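Local structure of cellulase (Bacillus sp. BG-CS10, 5E09) at residues E114-Y117 with D118-A122; H163-F166 with L167-N171; G182-N185 with T186-L190; T239-E242 with E243-Q247; G287-L290 with K291-F295. The protein probably cleaves internal beta-1,4-glucosidic bonds of cellulose, as a halophilic family 5 glycoside hydrolase that also carries a family 46 carbohydrate-binding module. All coordinates share one frame; numbering follows the deposited sequence.

Interaction 1 of 5, residues E114-Y117 with D118-A122; sequences EHNY and DEVMA
Asn116 ND2 donates to Glu119 OE1 at 2.6 Å with an N-H...O angle of 157°, CG anti to the backbone N (chi1 -164°) carrying the amide toward that carboxylate. The acceptor lies in the amide plane, whereas the amide meets OE1 on the anti side and well out of the carboxylate plane. Asn116 O takes a nearly straight bond from Val120 N at 3.3 Å and a weak one from Glu119 N. These bonds tie a surface loop to the opening turn of helix 117-134, one of the outer helices of the TIM barrel. Tyr117 O is taken by Met121 N at 2.9 Å, while Tyr117 OH bonds to Glu169 on helix 161-181. Met121, present as selenomethionine, lays CG over one face of the Tyr117 ring, 3.7 Å from its centroid, in a CH-pi contact. Its SE stands obliquely at 4.6 Å from the same centroid, a Met-aromatic contact, and Asp118 OD1 meets the edge of the ring near its plane.

Interaction 2 of 5, residues H163-F166 with L167-N171; sequences HHAF and LEELN
Glu169 folds back over the carbonyl of Ala165, its CG 3.2 Å from Ala165 O and its OE2 3.9 Å from Ala165 CB. Because CG sits beside the backbone N (chi1 -69°) and the chain beyond is extended, the carboxylate runs back one helical turn and lies side by side with Phe166. The two flat groups stand steeply to each other, 81° apart, and OE1 comes to the edge of the Phe166 ring, 4.1 Å from CD1. The same OE1 is hydrogen-bonded to Tyr117 OH. An alanine in place of Glu169 would probably leave the Tyr117 hydroxyl without its acceptor and take away the carboxylate beside the Phe166 edge. Underneath runs regular alpha-helical bonding, with Glu169 N on Ala165 O at 2.9 Å and Leu170 N on Phe166 O at 2.9 Å; Leu170 CG also rests 3.4 Å from Phe166 O. Helix 161-181 lies between its neighbours in the barrel: Tyr124 of helix 117-134 bonds to Leu170 O, His164 and Glu168 touch helix 201-214, and Asn171 packs against strand 190-193.

Interaction 3 of 5, residues G182-N185 with T186-L190; sequences GGSN and TERPL
Thr186 turns its hydroxyl back on Gly182 and Gly183, OG1 lying 3.3 Å from Gly183 O in a weak hydrogen bond and 3.3 Å from Gly182 CA. This is the alpha-to-beta loop of the TIM barrel that leads from helix 161-181 into strand 190-193; Gly182, the first residue to leave the helix, has a positive phi of 71°. Arg188 then reaches back across the turn: CG anti to the backbone N and a bend at chi3 (-48°) set the guanidinium beside Asn185. NE donates to Asn185 OD1 at 2.7 Å, in the plane of both groups, and NH2 adds a weak bond at 3.1 Å. Ser184 O lies over one guanidinium face, while the backbone oxygens of His138, Ser139 and Leu142 take further N-H groups. Pro189 packs on helix 9-15, and Leu190 enters the barrel sheet with backbone hydrogen bonds to Asn218 and Ile220. The rotation of the Asn185 amide, with OD1 toward Arg188, is fixed by ND2, which donates to Ser132 O and Ser181 OG.

Interaction 4 of 5, residues T239-E242 with E243-Q247; sequences TRFE and EETQQ
Phe241, the centre of an inverse gamma turn, has CG anti to the backbone N (chi1 179°), which carries its ring across the first turn of the helix that follows. Gln246 CG lies over one face of that ring, 3.4 Å from Phe241 CZ, and the glutamine side chain crosses the aromatic one at about a right angle. Thr245 CG2 comes in obliquely, 3.7 Å from Phe241 CD1. Beyond the two segments the ring meets Phe295 edge-to-face. A serine in place of Phe241 would probably leave Gln246 CG and Thr245 CG2 without the ring they pack on, and the glutamine chain freer to turn. Glu242 uses its carbonyl: O accepts Gln246 N at 3.2 Å, almost straight and in the carbonyl plane, and Thr245 N weakly at 3.1 Å. With Glu242 at the N-cap position, the arrangement is the entry from a loop into helix 243-261 of the TIM barrel.

Interaction 5 of 5, residues G287-L290 with K291-F295; sequences GEKL and KFFEF
Lys291 N, Phe292 N, Phe293 N and Glu294 N each bond to the carbonyl four residues back, from Gly287 O to Leu290 O, at 2.9 to 3.0 Å, so both segments form one unbroken alpha-helix. On one flank Glu288 and Lys291 point the same way and close an i to i+3 salt bridge. Lys291 NZ meets Glu288 OE2 at 2.8 Å, on the syn side but 32° out of the carboxylate plane. With CG beside the backbone N, a bend at chi2 (-57°) brings the Glu288 carboxylate there, while Lys291 runs past Gly287 O, its CG 3.3 Å away. The other carboxylate oxygen, OE1, accepts Phe241 N, so the one group also anchors the loop ahead of helix 243-261. NZ has further weak bonds to the backbone oxygens of Ala343 and Glu344. On another flank Lys289 CG packs 3.8 Å from Phe293 CE2, and Lys289 O lies at the edge of the same ring, 3.2 Å from CD2. Phe293 meets Phe328 edge-to-face, and Leu290 reaches Trp425 of strand 425-432. Helix 286-302 is the connecting helix of a beta-alpha-beta unit of the TIM barrel, between strands 267-272 and 306-311.

In the fold
All five contacts belong to the catalytic barrel. Interactions 1 and 2 lie on adjacent outer helices and touch, Met121 SE packing 3.9 Å from Leu170 CD2. Interaction 3 follows at the far end of helix 161-181, its centre about 22 Å from that of interaction 2. Interactions 4 and 5 form a second pair, with centres about 10 Å apart, and their centres lie 34 Å or more from those of interactions 1 to 3. Interaction 1 is a surface contact rich in polar bonds, and interaction 5 is buried, combining aromatic packing with a salt bridge. The other three are partly buried: interaction 2 is chiefly helical backbone, interaction 3 an arginine-amide grip, and interaction 4 a helix start covered by an aromatic ring.

Interaction 1 of 5, residues E114-Y117 with D118-A122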
loop_
_atom_site.group_PDB
_atom_site.type_symbol
_atom_site.label_atom_id
_atom_site.label_comp_id
_atom_site.label_asym_id
_atom_site.label_seq_id
_atom_site.Cartn_x
_atom_site.Cartn_y
_atom_site.Cartn_z
ATOM N N GLU A 114 20.566 -8.919 -20.729
ATOM C CA GLU A 114 21.346 -8.314 -21.805
ATOM C C GLU A 114 22.782 -8.844 -21.838
ATOM O O GLU A 114 23.335 -9.098 -22.907
ATOM C CB GLU A 114 21.350 -6.792 -21.653
ATOM C CG GLU A 114 21.997 -6.042 -22.803
ATOM C CD GLU A 114 21.787 -4.538 -22.701
ATOM O OE1 GLU A 114 21.106 -4.095 -21.752
ATOM O OE2 GLU A 114 22.305 -3.797 -23.565
ATOM N N HIS A 115 23.366 -9.038 -20.661
ATOM C CA HIS A 115 24.778 -9.371 -20.559
ATOM C C HIS A 115 25.019 -10.765 -19.999
ATOM O O HIS A 115 26.135 -11.096 -19.607
ATOM C CB HIS A 115 25.489 -8.329 -19.693
ATOM C CG HIS A 115 25.372 -6.934 -20.220
ATOM N ND1 HIS A 115 25.480 -6.634 -21.563
ATOM C CD2 HIS A 115 25.131 -5.758 -19.594
ATOM C CE1 HIS A 115 25.322 -5.337 -21.738
ATOM N NE2 HIS A 115 25.109 -4.780 -20.558
ATOM N N ASN A 116 23.972 -11.582 -19.970
ATOM C CA ASN A 116 24.066 -12.921 -19.400
ATOM C C ASN A 116 23.014 -13.870 -19.963
ATOM O O ASN A 116 22.728 -14.920 -19.382
ATOM C CB ASN A 116 24.110 -12.840 -17.873
ATOM C CG ASN A 116 24.582 -14.124 -17.228
ATOM O OD1 ASN A 116 25.231 -14.953 -17.867
ATOM N ND2 ASN A 116 24.250 -14.302 -15.951
ATOM N N TYR A 117 22.448 -13.481 -21.104
ATOM C CA TYR A 117 21.301 -14.154 -21.709
ATOM C C TYR A 117 21.147 -15.657 -21.517
ATOM O O TYR A 117 20.124 -16.122 -21.005
ATOM C CB TYR A 117 21.245 -13.850 -23.208
ATOM C CG TYR A 117 19.912 -14.188 -23.836
ATOM C CD1 TYR A 117 18.876 -13.266 -23.840
ATOM C CD2 TYR A 117 19.684 -15.433 -24.410
ATOM C CE1 TYR A 117 17.658 -13.567 -24.400
ATOM C CE2 TYR A 117 18.461 -15.744 -24.973
ATOM C CZ TYR A 117 17.454 -14.806 -24.966
ATOM O OH TYR A 117 16.232 -15.102 -25.530
ATOM N N ASP A 118 22.156 -16.413 -21.937
ATOM C CA ASP A 118 22.041 -17.866 -21.994
ATOM C C ASP A 118 21.816 -18.471 -20.614
ATOM O O ASP A 118 20.959 -19.345 -20.444
ATOM C CB ASP A 118 23.281 -18.474 -22.654
ATOM C CG ASP A 118 23.427 -18.066 -24.120
ATOM O OD1 ASP A 118 22.395 -17.816 -24.781
ATOM O OD2 ASP A 118 24.573 -17.990 -24.616
ATOM N N GLU A 119 22.567 -17.996 -19.627
ATOM C CA GLU A 119 22.417 -18.502 -18.268
ATOM C C GLU A 119 21.048 -18.154 -17.692
ATOM O O GLU A 119 20.389 -18.999 -17.089
ATOM C CB GLU A 119 23.510 -17.955 -17.349
ATOM C CG GLU A 119 23.435 -18.527 -15.934
ATOM C CD GLU A 119 24.365 -17.827 -14.956
ATOM O OE1 GLU A 119 24.886 -16.744 -15.300
ATOM O OE2 GLU A 119 24.574 -18.363 -13.845
ATOM N N VAL A 120 20.626 -16.908 -17.877
ATOM C CA VAL A 120 19.349 -16.457 -17.340
ATOM C C VAL A 120 18.200 -17.271 -17.930
ATOM O O VAL A 120 17.359 -17.798 -17.193
ATOM C CB VAL A 120 19.122 -14.961 -17.602
ATOM C CG1 VAL A 120 17.677 -14.585 -17.312
ATOM C CG2 VAL A 120 20.079 -14.129 -16.754
HETATM N N MSE A 121 18.179 -17.393 -19.255
HETATM C CA MSE A 121 17.192 -18.236 -19.918
HETATM C C MSE A 121 17.240 -19.670 -19.406
HETATM O O MSE A 121 16.202 -20.308 -19.232
HETATM C CB MSE A 121 17.399 -18.223 -21.427
HETATM C CG MSE A 121 17.137 -16.878 -22.054
HETATM SE SE MSE A 121 15.302 -16.259 -21.761
HETATM C CE MSE A 121 14.389 -17.605 -22.839
ATOM N N ALA A 122 18.447 -20.173 -19.162
ATOM C CA ALA A 122 18.599 -21.537 -18.661
ATOM C C ALA A 122 17.949 -21.721 -17.282
ATOM O O ALA A 122 17.182 -22.666 -17.073
ATOM C CB ALA A 122 20.070 -21.919 -18.609
#

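Interaction 2 of 5, residues H163-F166 with L167-N171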
loop_
_atom_site.group_PDB
_atom_site.type_symbol
_atom_site.label_atom_id
_atom_site.label_comp_id
_atom_site.label_asym_id
_atom_site.label_seq_id
_atom_site.Cartn_x
_atom_site.Cartn_y
_atom_site.Cartn_z
ATOM N N HIS A 163 14.636 -4.130 -23.748
ATOM C CA HIS A 163 13.908 -4.519 -22.548
ATOM C C HIS A 163 12.585 -5.178 -22.927
ATOM O O HIS A 163 12.287 -6.286 -22.477
ATOM C CB HIS A 163 13.659 -3.312 -21.642
ATOM C CG HIS A 163 14.888 -2.809 -20.953
ATOM N ND1 HIS A 163 14.850 -1.811 -20.002
ATOM C CD2 HIS A 163 16.188 -3.165 -21.077
ATOM C CE1 HIS A 163 16.076 -1.576 -19.567
ATOM N NE2 HIS A 163 16.908 -2.381 -20.204
ATOM N N HIS A 164 11.801 -4.492 -23.758
ATOM C CA HIS A 164 10.527 -5.025 -24.237
ATOM C C HIS A 164 10.728 -6.385 -24.879
ATOM O O HIS A 164 9.949 -7.323 -24.644
ATOM C CB HIS A 164 9.874 -4.075 -25.241
ATOM C CG HIS A 164 9.635 -2.699 -24.702
ATOM N ND1 HIS A 164 8.935 -2.467 -23.544
ATOM C CD2 HIS A 164 9.984 -1.482 -25.189
ATOM C CE1 HIS A 164 8.869 -1.161 -23.325
ATOM N NE2 HIS A 164 9.497 -0.547 -24.309
ATOM N N ALA A 165 11.783 -6.495 -25.684
ATOM C CA ALA A 165 12.082 -7.778 -26.313
ATOM C C ALA A 165 12.357 -8.861 -25.264
ATOM O O ALA A 165 11.855 -9.987 -25.374
ATOM C CB ALA A 165 13.255 -7.643 -27.255
ATOM N N PHE A 166 13.140 -8.516 -24.245
ATOM C CA PHE A 166 13.472 -9.453 -23.170
ATOM C C PHE A 166 12.230 -9.945 -22.431
ATOM O O PHE A 166 12.091 -11.141 -22.157
ATOM C CB PHE A 166 14.432 -8.815 -22.161
ATOM C CG PHE A 166 15.800 -8.530 -22.712
ATOM C CD1 PHE A 166 16.296 -9.249 -23.790
ATOM C CD2 PHE A 166 16.597 -7.543 -22.144
ATOM C CE1 PHE A 166 17.557 -8.984 -24.296
ATOM C CE2 PHE A 166 17.857 -7.271 -22.645
ATOM C CZ PHE A 166 18.339 -7.994 -23.722
ATOM N N LEU A 167 11.334 -9.018 -22.097
ATOM C CA LEU A 167 10.126 -9.389 -21.377
ATOM C C LEU A 167 9.265 -10.285 -22.250
ATOM O O LEU A 167 8.708 -11.271 -21.766
ATOM C CB LEU A 167 9.338 -8.157 -20.932
ATOM C CG LEU A 167 8.037 -8.471 -20.186
ATOM C CD1 LEU A 167 8.268 -9.480 -19.062
ATOM C CD2 LEU A 167 7.409 -7.209 -19.641
ATOM N N GLU A 168 9.169 -9.964 -23.538
ATOM C CA GLU A 168 8.364 -10.803 -24.421
ATOM C C GLU A 168 8.952 -12.210 -24.541
ATOM O O GLU A 168 8.213 -13.194 -24.615
ATOM C CB GLU A 168 8.218 -10.170 -25.805
ATOM C CG GLU A 168 7.339 -11.000 -26.736
ATOM C CD GLU A 168 6.568 -10.157 -27.739
ATOM O OE1 GLU A 168 6.825 -8.935 -27.817
ATOM O OE2 GLU A 168 5.698 -10.719 -28.447
ATOM N N GLU A 169 10.279 -12.309 -24.541
ATOM C CA GLU A 169 10.929 -13.614 -24.618
ATOM C C GLU A 169 10.721 -14.419 -23.339
ATOM O O GLU A 169 10.520 -15.632 -23.395
ATOM C CB GLU A 169 12.424 -13.460 -24.908
ATOM C CG GLU A 169 12.722 -12.943 -26.309
ATOM C CD GLU A 169 14.099 -12.304 -26.426
ATOM O OE1 GLU A 169 15.006 -12.681 -25.651
ATOM O OE2 GLU A 169 14.270 -11.420 -27.294
ATOM N N LEU A 170 10.780 -13.752 -22.190
ATOM C CA LEU A 170 10.509 -14.424 -20.923
ATOM C C LEU A 170 9.070 -14.932 -20.875
ATOM O O LEU A 170 8.818 -16.087 -20.521
ATOM C CB LEU A 170 10.771 -13.483 -19.746
ATOM C CG LEU A 170 12.236 -13.183 -19.435
ATOM C CD1 LEU A 170 12.306 -12.218 -18.276
ATOM C CD2 LEU A 170 13.000 -14.462 -19.118
ATOM N N ASN A 171 8.134 -14.059 -21.237
ATOM C CA ASN A 171 6.717 -14.394 -21.206
ATOM C C ASN A 171 6.400 -15.542 -22.165
ATOM O O ASN A 171 5.674 -16.473 -21.811
ATOM C CB ASN A 171 5.870 -13.158 -21.537
ATOM C CG ASN A 171 5.747 -12.199 -20.355
ATOM O OD1 ASN A 171 5.890 -12.604 -19.204
ATOM N ND2 ASN A 171 5.476 -10.927 -20.640
#

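Interaction 3 of 5, residues G182-N185 with T186-L190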
loop_
_atom_site.group_PDB
_atom_site.type_symbol
_atom_site.label_atom_id
_atom_site.label_comp_id
_atom_site.label_asym_id
_atom_site.label_seq_id
_atom_site.Cartn_x
_atom_site.Cartn_y
_atom_site.Cartn_z
ATOM N N GLY A 182 1.607 -30.123 -20.374
ATOM C CA GLY A 182 0.417 -30.961 -20.421
ATOM C C GLY A 182 -0.309 -31.108 -19.090
ATOM O O GLY A 182 0.005 -30.416 -18.120
ATOM N N GLY A 183 -1.279 -32.019 -19.041
ATOM C CA GLY A 183 -2.082 -32.218 -17.844
ATOM C C GLY A 183 -3.037 -31.057 -17.622
ATOM O O GLY A 183 -3.685 -30.585 -18.558
ATOM N N SER A 184 -3.121 -30.586 -16.384
ATOM C CA SER A 184 -3.938 -29.416 -16.080
ATOM C C SER A 184 -3.221 -28.124 -16.475
ATOM O O SER A 184 -3.816 -27.045 -16.481
ATOM C CB SER A 184 -4.301 -29.386 -14.596
ATOM O OG SER A 184 -4.959 -30.579 -14.217
ATOM N N ASN A 185 -1.939 -28.241 -16.807
ATOM C CA ASN A 185 -1.157 -27.093 -17.255
ATOM C C ASN A 185 -1.548 -26.620 -18.654
ATOM O O ASN A 185 -1.175 -25.521 -19.076
ATOM C CB ASN A 185 0.335 -27.426 -17.221
ATOM C CG ASN A 185 0.867 -27.568 -15.809
ATOM O OD1 ASN A 185 0.325 -26.982 -14.869
ATOM N ND2 ASN A 185 1.938 -28.341 -15.649
ATOM N N THR A 186 -2.311 -27.450 -19.361
ATOM C CA THR A 186 -2.710 -27.169 -20.736
ATOM C C THR A 186 -3.697 -26.005 -20.825
ATOM O O THR A 186 -3.617 -25.189 -21.748
ATOM C CB THR A 186 -3.323 -28.425 -21.402
ATOM O OG1 THR A 186 -2.375 -29.502 -21.345
ATOM C CG2 THR A 186 -3.685 -28.146 -22.860
ATOM N N GLU A 187 -4.622 -25.914 -19.873
ATOM C CA GLU A 187 -5.524 -24.770 -19.845
ATOM C C GLU A 187 -5.441 -24.020 -18.530
ATOM O O GLU A 187 -6.344 -23.255 -18.206
ATOM C CB GLU A 187 -6.968 -25.193 -20.116
ATOM C CG GLU A 187 -7.103 -26.396 -21.032
ATOM C CD GLU A 187 -8.551 -26.692 -21.385
ATOM O OE1 GLU A 187 -9.419 -26.530 -20.498
ATOM O OE2 GLU A 187 -8.821 -27.072 -22.549
ATOM N N ARG A 188 -4.354 -24.224 -17.789
ATOM C CA ARG A 188 -4.084 -23.425 -16.602
ATOM C C ARG A 188 -4.013 -21.940 -16.963
ATOM O O ARG A 188 -3.311 -21.562 -17.892
ATOM C CB ARG A 188 -2.781 -23.865 -15.939
ATOM C CG ARG A 188 -2.525 -23.171 -14.621
ATOM C CD ARG A 188 -1.363 -23.789 -13.873
ATOM N NE ARG A 188 -1.437 -25.246 -13.814
ATOM C CZ ARG A 188 -2.222 -25.931 -12.986
ATOM N NH1 ARG A 188 -3.040 -25.302 -12.148
ATOM N NH2 ARG A 188 -2.198 -27.256 -13.006
ATOM N N PRO A 189 -4.768 -21.094 -16.247
ATOM C CA PRO A 189 -4.663 -19.652 -16.473
ATOM C C PRO A 189 -3.253 -19.135 -16.194
ATOM O O PRO A 189 -2.612 -19.533 -15.223
ATOM C CB PRO A 189 -5.681 -19.077 -15.489
ATOM C CG PRO A 189 -6.711 -20.158 -15.390
ATOM C CD PRO A 189 -5.917 -21.433 -15.392
ATOM N N LEU A 190 -2.773 -18.272 -17.078
ATOM C CA LEU A 190 -1.421 -17.744 -16.992
ATOM C C LEU A 190 -1.492 -16.246 -16.816
ATOM O O LEU A 190 -2.315 -15.589 -17.439
ATOM C CB LEU A 190 -0.620 -18.099 -18.240
ATOM C CG LEU A 190 -0.374 -19.589 -18.460
ATOM C CD1 LEU A 190 0.423 -19.806 -19.742
ATOM C CD2 LEU A 190 0.342 -20.191 -17.260
#

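Interaction 4 of 5, residues T239-E242 with E243-Q247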
loop_
_atom_site.group_PDB
_atom_site.type_symbol
_atom_site.label_atom_id
_atom_site.label_comp_id
_atom_site.label_asym_id
_atom_site.label_seq_id
_atom_site.Cartn_x
_atom_site.Cartn_y
_atom_site.Cartn_z
ATOM N N THR A 239 -0.196 15.824 1.806
ATOM C CA THR A 239 -0.606 15.198 3.054
ATOM C C THR A 239 -2.042 14.682 2.972
ATOM O O THR A 239 -2.419 13.781 3.716
ATOM C CB THR A 239 -0.492 16.185 4.239
ATOM O OG1 THR A 239 -1.145 17.407 3.893
ATOM C CG2 THR A 239 0.960 16.491 4.555
ATOM N N ARG A 240 -2.839 15.253 2.071
ATOM C CA ARG A 240 -4.240 14.867 1.941
ATOM C C ARG A 240 -4.550 14.183 0.622
ATOM O O ARG A 240 -3.891 14.404 -0.395
ATOM C CB ARG A 240 -5.170 16.076 2.104
ATOM C CG ARG A 240 -4.873 16.952 3.301
ATOM C CD ARG A 240 -5.845 18.119 3.416
ATOM N NE ARG A 240 -5.829 18.674 4.767
ATOM C CZ ARG A 240 -6.115 19.937 5.072
ATOM N NH1 ARG A 240 -6.445 20.801 4.120
ATOM N NH2 ARG A 240 -6.061 20.343 6.336
ATOM N N PHE A 241 -5.569 13.335 0.667
ATOM C CA PHE A 241 -6.076 12.656 -0.511
ATOM C C PHE A 241 -6.871 13.630 -1.366
ATOM O O PHE A 241 -8.084 13.729 -1.225
ATOM C CB PHE A 241 -6.943 11.465 -0.100
ATOM C CG PHE A 241 -7.537 10.723 -1.261
ATOM C CD1 PHE A 241 -6.726 10.016 -2.131
ATOM C CD2 PHE A 241 -8.908 10.722 -1.479
ATOM C CE1 PHE A 241 -7.263 9.328 -3.207
ATOM C CE2 PHE A 241 -9.454 10.034 -2.550
ATOM C CZ PHE A 241 -8.628 9.335 -3.416
ATOM N N GLU A 242 -6.190 14.356 -2.248
ATOM C CA GLU A 242 -6.859 15.401 -3.018
ATOM C C GLU A 242 -6.874 15.078 -4.527
ATOM O O GLU A 242 -6.533 13.957 -4.930
ATOM C CB GLU A 242 -6.196 16.765 -2.688
ATOM C CG GLU A 242 -6.376 17.311 -1.260
ATOM C CD GLU A 242 -5.632 18.615 -1.009
ATOM O OE1 GLU A 242 -4.812 19.034 -1.856
ATOM O OE2 GLU A 242 -5.845 19.207 0.067
ATOM N N GLU A 243 -7.261 16.064 -5.336
ATOM C CA GLU A 243 -7.634 15.884 -6.734
ATOM C C GLU A 243 -6.591 15.197 -7.605
ATOM O O GLU A 243 -6.964 14.426 -8.482
ATOM C CB GLU A 243 -7.999 17.233 -7.365
ATOM C CG GLU A 243 -9.450 17.310 -7.820
ATOM C CD GLU A 243 -9.859 18.714 -8.207
ATOM O OE1 GLU A 243 -9.119 19.346 -8.989
ATOM O OE2 GLU A 243 -10.903 19.196 -7.712
ATOM N N GLU A 244 -5.306 15.465 -7.388
ATOM C CA GLU A 244 -4.280 14.851 -8.229
ATOM C C GLU A 244 -4.149 13.352 -7.988
ATOM O O GLU A 244 -3.947 12.581 -8.931
ATOM C CB GLU A 244 -2.931 15.519 -8.010
ATOM C CG GLU A 244 -2.934 17.009 -8.262
ATOM C CD GLU A 244 -1.537 17.567 -8.275
ATOM O OE1 GLU A 244 -0.663 16.938 -8.915
ATOM O OE2 GLU A 244 -1.316 18.627 -7.649
ATOM N N THR A 245 -4.251 12.947 -6.725
ATOM C CA THR A 245 -4.204 11.534 -6.362
ATOM C C THR A 245 -5.386 10.788 -7.000
ATOM O O THR A 245 -5.230 9.716 -7.635
ATOM C CB THR A 245 -4.218 11.375 -4.829
ATOM O OG1 THR A 245 -3.288 12.302 -4.255
ATOM C CG2 THR A 245 -3.835 9.964 -4.419
ATOM N N GLN A 246 -6.562 11.393 -6.858
ATOM C CA GLN A 246 -7.796 10.845 -7.412
ATOM C C GLN A 246 -7.705 10.713 -8.929
ATOM O O GLN A 246 -8.042 9.669 -9.503
ATOM C CB GLN A 246 -8.980 11.731 -7.022
ATOM C CG GLN A 246 -9.091 11.961 -5.518
ATOM C CD GLN A 246 -10.272 12.831 -5.132
ATOM O OE1 GLN A 246 -10.171 14.055 -5.101
ATOM N NE2 GLN A 246 -11.396 12.200 -4.825
ATOM N N GLN A 247 -7.223 11.776 -9.566
ATOM C CA GLN A 247 -7.127 11.826 -11.015
ATOM C C GLN A 247 -6.132 10.801 -11.525
ATOM O O GLN A 247 -6.335 10.215 -12.589
ATOM C CB GLN A 247 -6.730 13.222 -11.489
ATOM C CG GLN A 247 -6.986 13.452 -12.970
ATOM C CD GLN A 247 -8.443 13.233 -13.344
ATOM O OE1 GLN A 247 -9.345 13.754 -12.688
ATOM N NE2 GLN A 247 -8.679 12.454 -14.395
#

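Interaction 5 of 5, residues G287-L290 with K291-F295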
loop_
_atom_site.group_PDB
_atom_site.type_symbol
_atom_site.label_atom_id
_atom_site.label_comp_id
_atom_site.label_asym_id
_atom_site.label_seq_id
_atom_site.Cartn_x
_atom_site.Cartn_y
_atom_site.Cartn_z
ATOM N N GLY A 287 -7.536 9.196 8.223
ATOM C CA GLY A 287 -8.696 9.548 7.422
ATOM C C GLY A 287 -8.384 9.610 5.939
ATOM O O GLY A 287 -9.170 9.161 5.092
ATOM N N GLU A 288 -7.218 10.164 5.627
ATOM C CA GLU A 288 -6.777 10.296 4.244
ATOM C C GLU A 288 -6.475 8.924 3.634
ATOM O O GLU A 288 -6.799 8.665 2.468
ATOM C CB GLU A 288 -5.556 11.214 4.173
ATOM C CG GLU A 288 -5.809 12.609 4.738
ATOM C CD GLU A 288 -6.976 13.320 4.057
ATOM O OE1 GLU A 288 -6.974 13.435 2.814
ATOM O OE2 GLU A 288 -7.904 13.767 4.766
ATOM N N LYS A 289 -5.877 8.043 4.436
ATOM C CA LYS A 289 -5.632 6.662 4.025
ATOM C C LYS A 289 -6.946 5.956 3.658
ATOM O O LYS A 289 -7.089 5.388 2.557
ATOM C CB LYS A 289 -4.910 5.896 5.140
ATOM C CG LYS A 289 -4.777 4.401 4.891
ATOM C CD LYS A 289 -4.636 3.622 6.195
ATOM C CE LYS A 289 -3.500 4.171 7.043
ATOM N NZ LYS A 289 -3.455 3.504 8.370
ATOM N N LEU A 290 -7.904 6.004 4.587
ATOM C CA LEU A 290 -9.226 5.418 4.357
ATOM C C LEU A 290 -9.886 5.963 3.089
ATOM O O LEU A 290 -10.394 5.196 2.264
ATOM C CB LEU A 290 -10.136 5.669 5.559
ATOM C CG LEU A 290 -9.694 5.079 6.898
ATOM C CD1 LEU A 290 -10.627 5.524 8.014
ATOM C CD2 LEU A 290 -9.627 3.564 6.823
ATOM N N LYS A 291 -9.871 7.283 2.926
ATOM C CA LYS A 291 -10.464 7.882 1.733
ATOM C C LYS A 291 -9.780 7.395 0.445
ATOM O O LYS A 291 -10.450 7.124 -0.572
ATOM C CB LYS A 291 -10.422 9.410 1.831
ATOM C CG LYS A 291 -11.456 9.977 2.812
ATOM C CD LYS A 291 -11.515 11.505 2.778
ATOM C CE LYS A 291 -10.317 12.121 3.472
ATOM N NZ LYS A 291 -10.451 13.601 3.608
ATOM N N PHE A 292 -8.455 7.258 0.496
ATOM C CA PHE A 292 -7.714 6.748 -0.651
ATOM C C PHE A 292 -8.208 5.359 -1.034
ATOM O O PHE A 292 -8.587 5.121 -2.185
ATOM C CB PHE A 292 -6.207 6.700 -0.373
ATOM C CG PHE A 292 -5.421 5.998 -1.451
ATOM C CD1 PHE A 292 -4.994 6.687 -2.577
ATOM C CD2 PHE A 292 -5.122 4.648 -1.347
ATOM C CE1 PHE A 292 -4.279 6.043 -3.582
ATOM C CE2 PHE A 292 -4.414 3.999 -2.346
ATOM C CZ PHE A 292 -3.993 4.700 -3.467
ATOM N N PHE A 293 -8.203 4.437 -0.076
ATOM C CA PHE A 293 -8.587 3.063 -0.403
ATOM C C PHE A 293 -10.056 2.939 -0.826
ATOM O O PHE A 293 -10.382 2.144 -1.716
ATOM C CB PHE A 293 -8.272 2.133 0.770
ATOM C CG PHE A 293 -6.813 1.779 0.866
ATOM C CD1 PHE A 293 -6.286 0.748 0.101
ATOM C CD2 PHE A 293 -5.960 2.495 1.695
ATOM C CE1 PHE A 293 -4.934 0.419 0.167
ATOM C CE2 PHE A 293 -4.603 2.172 1.771
ATOM C CZ PHE A 293 -4.093 1.132 1.003
ATOM N N GLU A 294 -10.933 3.736 -0.218
ATOM C CA GLU A 294 -12.349 3.736 -0.604
ATOM C C GLU A 294 -12.517 4.155 -2.071
ATOM O O GLU A 294 -13.192 3.479 -2.869
ATOM C CB GLU A 294 -13.152 4.667 0.316
ATOM C CG GLU A 294 -14.674 4.525 0.218
ATOM C CD GLU A 294 -15.279 5.358 -0.895
ATOM O OE1 GLU A 294 -14.697 6.414 -1.242
ATOM O OE2 GLU A 294 -16.337 4.952 -1.425
ATOM N N PHE A 295 -11.891 5.276 -2.418
ATOM C CA PHE A 295 -11.917 5.774 -3.789
ATOM C C PHE A 295 -11.361 4.741 -4.786
ATOM O O PHE A 295 -12.019 4.367 -5.777
ATOM C CB PHE A 295 -11.124 7.077 -3.856
ATOM C CG PHE A 295 -11.291 7.830 -5.137
ATOM C CD1 PHE A 295 -12.350 8.705 -5.308
ATOM C CD2 PHE A 295 -10.374 7.685 -6.161
ATOM C CE1 PHE A 295 -12.499 9.415 -6.492
ATOM C CE2 PHE A 295 -10.512 8.390 -7.342
ATOM C CZ PHE A 295 -11.575 9.257 -7.510
#